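Local coordinates for protein leucine aminopeptidase (Fimbriiglobus ruber, PDB 7D1B) that binds zinc and, as a member of peptidase family M28, probably acts as a glutaminyl cyclase that closes amino-terminal glutamine into pyroglutamate, at residues 59-64 with 158-163; 51-56 with 167-172. All blocks are in the same frame, centred on the assembly; numbering follows the deposited sequence.

How the contacts relate
Both contacts tie helix 51-63 to the helix 153-167 region of the M28 fold, at points whose centres lie about 12 Å apart. Contact 1 (59-64 with 158-163) is buried, its side-chain contacts all apolar: one leucine lies on two alanines, in the part of the fold nearer the zinc site. Contact 2 (51-56 with 167-172) is a surface contact, in which an arginine and two histidines meet just past the end of the second helix, with polar partners close by. The two adjoin directly, since Ala161 CB of contact 1 packs 3.9 Å from Ala54 O of contact 2. Along the chain, contact 1 is nested inside the loop closed by contact 2.

Contact 1 (59-64 with 158-163); sequences QQLCDI and AGAALM
Leu61 lays its CD1 methyl over Ala160 and the start of the next residue on helix 153-167, a small helix-to-helix packing in the alpha/beta fold of the M28 family. Leu61 CD1 comes 3.8 Å from Ala160 CB. The same Leu61 CD1 lies 4.0 Å from Ala161 N, so one methyl meets both a side chain and the backbone between two alanines. Its contact with the second alanine side chain is looser, at 4.5 Å from Leu61 CD1 to Ala161 CB. The leucine is turned to make this possible: CG lies anti to the carbonyl carbon (chi1 -65°), and an extended chi2 of 176° carries CD1 on toward the alanine helix.

With alanines opposite the leucine, the CA atoms of Leu61 and Ala161 lie 7.6 Å apart. No hydrogen bond crosses here, and all three touching residues are buried. Around them, Gln77 of helix 72-87 and Thr157 also touch Leu61, while Ala160 leans on Leu183 of strand 178-184. Helix 153-167 therefore touches both helix 51-63 and the central mixed sheet. The same helix carries the zinc ligand Asp155 near its start, and the side chain of Ala160 lies about 13 Å from the metal, so the contact lies outside the metal's first shell.

On helix 51-63, Gln59 and Asp63 are joined one turn apart. Gln59 NE2 donates to Asp63 OD1 over 2.9 Å with an N-H...O angle of 156°; the acceptor lies almost in the plane of the amide, whereas the nitrogen reaches OD1 from above the carboxylate plane.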
loop_
_atom_site.group_PDB
_atom_site.type_symbol
_atom_site.label_atom_id
_atom_site.label_comp_id
_atom_site.label_asym_id
_atom_site.label_seq_id
_atom_site.Cartn_x
_atom_site.Cartn_y
_atom_site.Cartn_z
ATOM N N GLN A 59 -5.134 -9.921 10.906
ATOM C CA GLN A 59 -5.992 -10.053 12.079
ATOM C C GLN A 59 -5.485 -9.186 13.225
ATOM O O GLN A 59 -6.277 -8.559 13.935
ATOM C CB GLN A 59 -6.050 -11.516 12.504
ATOM C CG GLN A 59 -7.034 -11.772 13.636
ATOM C CD GLN A 59 -8.468 -11.649 13.164
ATOM O OE1 GLN A 59 -8.883 -12.358 12.243
ATOM N NE2 GLN A 59 -9.226 -10.743 13.774
ATOM N N GLN A 60 -4.171 -9.148 13.433
ATOM C CA GLN A 60 -3.614 -8.364 14.532
ATOM C C GLN A 60 -3.924 -6.882 14.366
ATOM O O GLN A 60 -4.347 -6.193 15.317
ATOM C CB GLN A 60 -2.104 -8.588 14.590
ATOM C CG GLN A 60 -1.424 -7.770 15.662
ATOM C CD GLN A 60 0.082 -7.956 15.719
ATOM O OE1 GLN A 60 0.664 -8.741 14.958
ATOM N NE2 GLN A 60 0.726 -7.231 16.633
ATOM N N LEU A 61 -3.716 -6.369 13.144
ATOM C CA LEU A 61 -3.993 -4.957 12.903
ATOM C C LEU A 61 -5.480 -4.666 13.048
ATOM O O LEU A 61 -5.867 -3.668 13.667
ATOM C CB LEU A 61 -3.456 -4.529 11.534
ATOM C CG LEU A 61 -1.931 -4.578 11.392
ATOM C CD1 LEU A 61 -1.531 -4.243 9.975
ATOM C CD2 LEU A 61 -1.248 -3.624 12.365
ATOM N N CYS A 62 -6.338 -5.543 12.523
ATOM C CA CYS A 62 -7.771 -5.327 12.688
ATOM C C CYS A 62 -8.199 -5.427 14.146
ATOM O O CYS A 62 -9.139 -4.741 14.552
ATOM C CB CYS A 62 -8.577 -6.292 11.820
ATOM S SG CYS A 62 -8.459 -5.969 10.055
ATOM N N ASP A 63 -7.516 -6.245 14.946
ATOM C CA ASP A 63 -7.851 -6.402 16.354
ATOM C C ASP A 63 -7.524 -5.161 17.166
ATOM O O ASP A 63 -7.991 -5.050 18.301
ATOM C CB ASP A 63 -7.124 -7.617 16.935
ATOM C CG ASP A 63 -7.768 -8.935 16.541
ATOM O OD1 ASP A 63 -8.880 -8.940 15.982
ATOM O OD2 ASP A 63 -7.147 -9.981 16.798
ATOM N N ILE A 64 -6.724 -4.235 16.626
ATOM C CA ILE A 64 -6.617 -2.918 17.268
ATOM C C ILE A 64 -7.965 -2.208 17.347
ATOM O O ILE A 64 -8.193 -1.387 18.247
ATOM C CB ILE A 64 -5.564 -2.070 16.536
ATOM C CG1 ILE A 64 -4.207 -2.730 16.719
ATOM C CG2 ILE A 64 -5.558 -0.599 17.010
ATOM C CD1 ILE A 64 -3.131 -2.146 15.841
ATOM N N ALA A 158 -4.259 -4.815 4.657
ATOM C CA ALA A 158 -3.557 -5.962 4.089
ATOM C C ALA A 158 -2.202 -5.574 3.519
ATOM O O ALA A 158 -1.280 -6.396 3.536
ATOM C CB ALA A 158 -4.413 -6.649 3.029
ATOM N N GLY A 159 -2.055 -4.349 3.004
ATOM C CA GLY A 159 -0.751 -3.906 2.543
ATOM C C GLY A 159 0.229 -3.773 3.692
ATOM O O GLY A 159 1.382 -4.201 3.595
ATOM N N ALA A 160 -0.213 -3.150 4.796
ATOM C CA ALA A 160 0.636 -3.082 5.978
ATOM C C ALA A 160 1.022 -4.476 6.458
ATOM O O ALA A 160 2.179 -4.723 6.830
ATOM C CB ALA A 160 -0.062 -2.289 7.082
ATOM N N ALA A 161 0.055 -5.400 6.467
ATOM C CA ALA A 161 0.322 -6.764 6.906
ATOM C C ALA A 161 1.297 -7.478 5.978
ATOM O O ALA A 161 2.168 -8.225 6.442
ATOM C CB ALA A 161 -0.984 -7.535 7.024
ATOM N N LEU A 162 1.168 -7.264 4.665
ATOM C CA LEU A 162 2.124 -7.874 3.756
ATOM C C LEU A 162 3.514 -7.308 3.991
ATOM O O LEU A 162 4.495 -8.048 3.953
ATOM C CB LEU A 162 1.680 -7.722 2.302
ATOM C CG LEU A 162 2.652 -8.353 1.281
ATOM C CD1 LEU A 162 2.898 -9.850 1.573
ATOM C CD2 LEU A 162 2.125 -8.187 -0.131
ATOM N N MET A 163 3.622 -5.999 4.267
ATOM C CA MET A 163 4.921 -5.442 4.646
ATOM C C MET A 163 5.458 -6.107 5.909
ATOM O O MET A 163 6.660 -6.387 6.004
ATOM C CB MET A 163 4.828 -3.933 4.861
ATOM C CG MET A 163 4.564 -3.118 3.632
ATOM S SD MET A 163 4.261 -1.438 4.139
ATOM C CE MET A 163 3.803 -0.704 2.563
#

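Contact 2 (51-56 with 167-172); sequences PDRAVK and AHHMKG
Arg53 spreads its guanidinium flat against the imidazole of His168, the two planes only 4° from parallel and their centres 3.6 Å apart. The overlap is offset: His168 CD2 sits over the middle of the guanidinium, whereas Arg53 CZ falls toward the rim of the ring, 3.5 Å from His168 CD2. Arg53 NH1 lies over the ND1-CE1 side of the imidazole, 3.6 Å from His168 ND1. The two side chains come from opposite directions. Arg53 sets out with CG anti to the backbone N (chi1 -174°) and runs extended until a bend at chi3 (60°) turns the guanidinium broadside to the ring.

His169 meets the same cation differently. Its NE2 approaches the guanidinium edge, close to the plane, at 3.7 Å from Arg53 NH2, and its ring is tilted obliquely to that atom; no hydrogen bond joins the pair. Glu165 links them instead, its OE1 in a salt bridge with Arg53 NE and its OE2 hydrogen-bonded with His169 NE2. This carboxylate probably offsets the arginine's charge and helps fix its rotation. The His168 ring is held as well, by a hydrogen bond between its NE2 and the hydroxyl of Tyr57, and it meets the ring of His84 at a steep angle.

Away from the annotated sites, this is a parallel, offset arginine-histidine stack, joining the first turn of helix 51-63 to the loop between helix 153-167 and strand 178-184 at the surface of the M28 fold.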
loop_
_atom_site.group_PDB
_atom_site.type_symbol
_atom_site.label_atom_id
_atom_site.label_comp_id
_atom_site.label_asym_id
_atom_site.label_seq_id
_atom_site.Cartn_x
_atom_site.Cartn_y
_atom_site.Cartn_z
ATOM N N PRO A 51 2.045 -17.811 4.459
ATOM C CA PRO A 51 0.684 -17.281 4.228
ATOM C C PRO A 51 -0.136 -17.162 5.501
ATOM O O PRO A 51 -0.939 -16.227 5.643
ATOM C CB PRO A 51 0.079 -18.287 3.238
ATOM C CG PRO A 51 0.833 -19.604 3.537
ATOM C CD PRO A 51 2.247 -19.154 3.872
ATOM N N ASP A 52 0.039 -18.099 6.436
ATOM C CA ASP A 52 -0.716 -18.043 7.681
ATOM C C ASP A 52 -0.255 -16.881 8.540
ATOM O O ASP A 52 -1.073 -16.199 9.164
ATOM C CB ASP A 52 -0.583 -19.371 8.418
ATOM C CG ASP A 52 -1.156 -20.512 7.625
ATOM O OD1 ASP A 52 -2.253 -20.337 7.049
ATOM O OD2 ASP A 52 -0.498 -21.558 7.537
ATOM N N ARG A 53 1.056 -16.632 8.577
ATOM C CA ARG A 53 1.571 -15.499 9.333
ATOM C C ARG A 53 1.094 -14.184 8.728
ATOM O O ARG A 53 0.715 -13.254 9.456
ATOM C CB ARG A 53 3.094 -15.591 9.398
ATOM C CG ARG A 53 3.713 -14.537 10.287
ATOM C CD ARG A 53 5.183 -14.824 10.587
ATOM N NE ARG A 53 5.951 -14.865 9.345
ATOM C CZ ARG A 53 7.213 -15.258 9.255
ATOM N NH1 ARG A 53 7.858 -15.653 10.343
ATOM N NH2 ARG A 53 7.825 -15.262 8.079
ATOM N N ALA A 54 1.080 -14.095 7.395
ATOM C CA ALA A 54 0.597 -12.881 6.746
ATOM C C ALA A 54 -0.851 -12.586 7.131
ATOM O O ALA A 54 -1.205 -11.432 7.446
ATOM C CB ALA A 54 0.767 -13.027 5.231
ATOM N N VAL A 55 -1.713 -13.616 7.118
ATOM C CA VAL A 55 -3.103 -13.393 7.517
ATOM C C VAL A 55 -3.189 -13.024 8.993
ATOM O O VAL A 55 -4.009 -12.176 9.387
ATOM C CB VAL A 55 -3.974 -14.611 7.171
ATOM C CG1 VAL A 55 -5.361 -14.463 7.766
ATOM C CG2 VAL A 55 -4.047 -14.780 5.670
ATOM N N LYS A 56 -2.351 -13.650 9.831
ATOM C CA LYS A 56 -2.329 -13.315 11.250
ATOM C C LYS A 56 -2.008 -11.845 11.461
ATOM O O LYS A 56 -2.552 -11.216 12.368
ATOM C CB LYS A 56 -1.329 -14.205 11.991
ATOM C CG LYS A 56 -1.126 -13.873 13.469
ATOM C CD LYS A 56 0.028 -14.678 14.087
ATOM C CE LYS A 56 1.387 -14.120 13.659
ATOM N NZ LYS A 56 2.555 -14.864 14.219
ATOM N N ALA A 167 8.971 -8.115 5.901
ATOM C CA ALA A 167 10.062 -7.704 6.772
ATOM C C ALA A 167 10.849 -8.879 7.340
ATOM O O ALA A 167 12.019 -8.709 7.664
ATOM C CB ALA A 167 9.512 -6.841 7.905
ATOM N N HIS A 168 10.229 -10.057 7.508
ATOM C CA HIS A 168 10.983 -11.218 7.980
ATOM C C HIS A 168 12.086 -11.623 7.011
ATOM O O HIS A 168 13.061 -12.261 7.431
ATOM C CB HIS A 168 10.061 -12.409 8.212
ATOM C CG HIS A 168 9.161 -12.239 9.390
ATOM N ND1 HIS A 168 9.581 -12.475 10.681
ATOM C CD2 HIS A 168 7.865 -11.848 9.479
ATOM C CE1 HIS A 168 8.578 -12.246 11.513
ATOM N NE2 HIS A 168 7.529 -11.861 10.811
ATOM N N HIS A 169 11.939 -11.272 5.731
ATOM C CA HIS A 169 12.801 -11.767 4.670
ATOM C C HIS A 169 13.763 -10.722 4.147
ATOM O O HIS A 169 14.766 -11.099 3.543
ATOM C CB HIS A 169 11.935 -12.262 3.504
ATOM C CG HIS A 169 10.852 -13.183 3.957
ATOM N ND1 HIS A 169 11.026 -14.548 4.076
ATOM C CD2 HIS A 169 9.597 -12.917 4.391
ATOM C CE1 HIS A 169 9.910 -15.079 4.551
ATOM N NE2 HIS A 169 9.032 -14.107 4.761
ATOM N N MET A 170 13.493 -9.425 4.364
ATOM C CA MET A 170 14.186 -8.379 3.609
ATOM C C MET A 170 15.699 -8.413 3.786
ATOM O O MET A 170 16.423 -8.204 2.809
ATOM C CB MET A 170 13.648 -6.993 3.956
ATOM C CG MET A 170 12.259 -6.710 3.429
ATOM S SD MET A 170 12.069 -6.877 1.633
ATOM C CE MET A 170 13.016 -5.458 1.100
ATOM N N LYS A 171 16.202 -8.660 5.006
ATOM C CA LYS A 171 17.655 -8.641 5.172
ATOM C C LYS A 171 18.335 -9.801 4.470
ATOM O O LYS A 171 19.561 -9.764 4.328
ATOM C CB LYS A 171 18.081 -8.548 6.639
ATOM C CG LYS A 171 17.844 -7.181 7.276
ATOM C CD LYS A 171 18.388 -6.015 6.476
ATOM C CE LYS A 171 19.890 -6.061 6.293
ATOM N NZ LYS A 171 20.578 -5.212 7.312
ATOM N N GLY A 172 17.579 -10.804 4.014
ATOM C CA GLY A 172 18.120 -11.873 3.198
ATOM C C GLY A 172 17.922 -11.691 1.707
ATOM O O GLY A 172 18.206 -12.630 0.957
#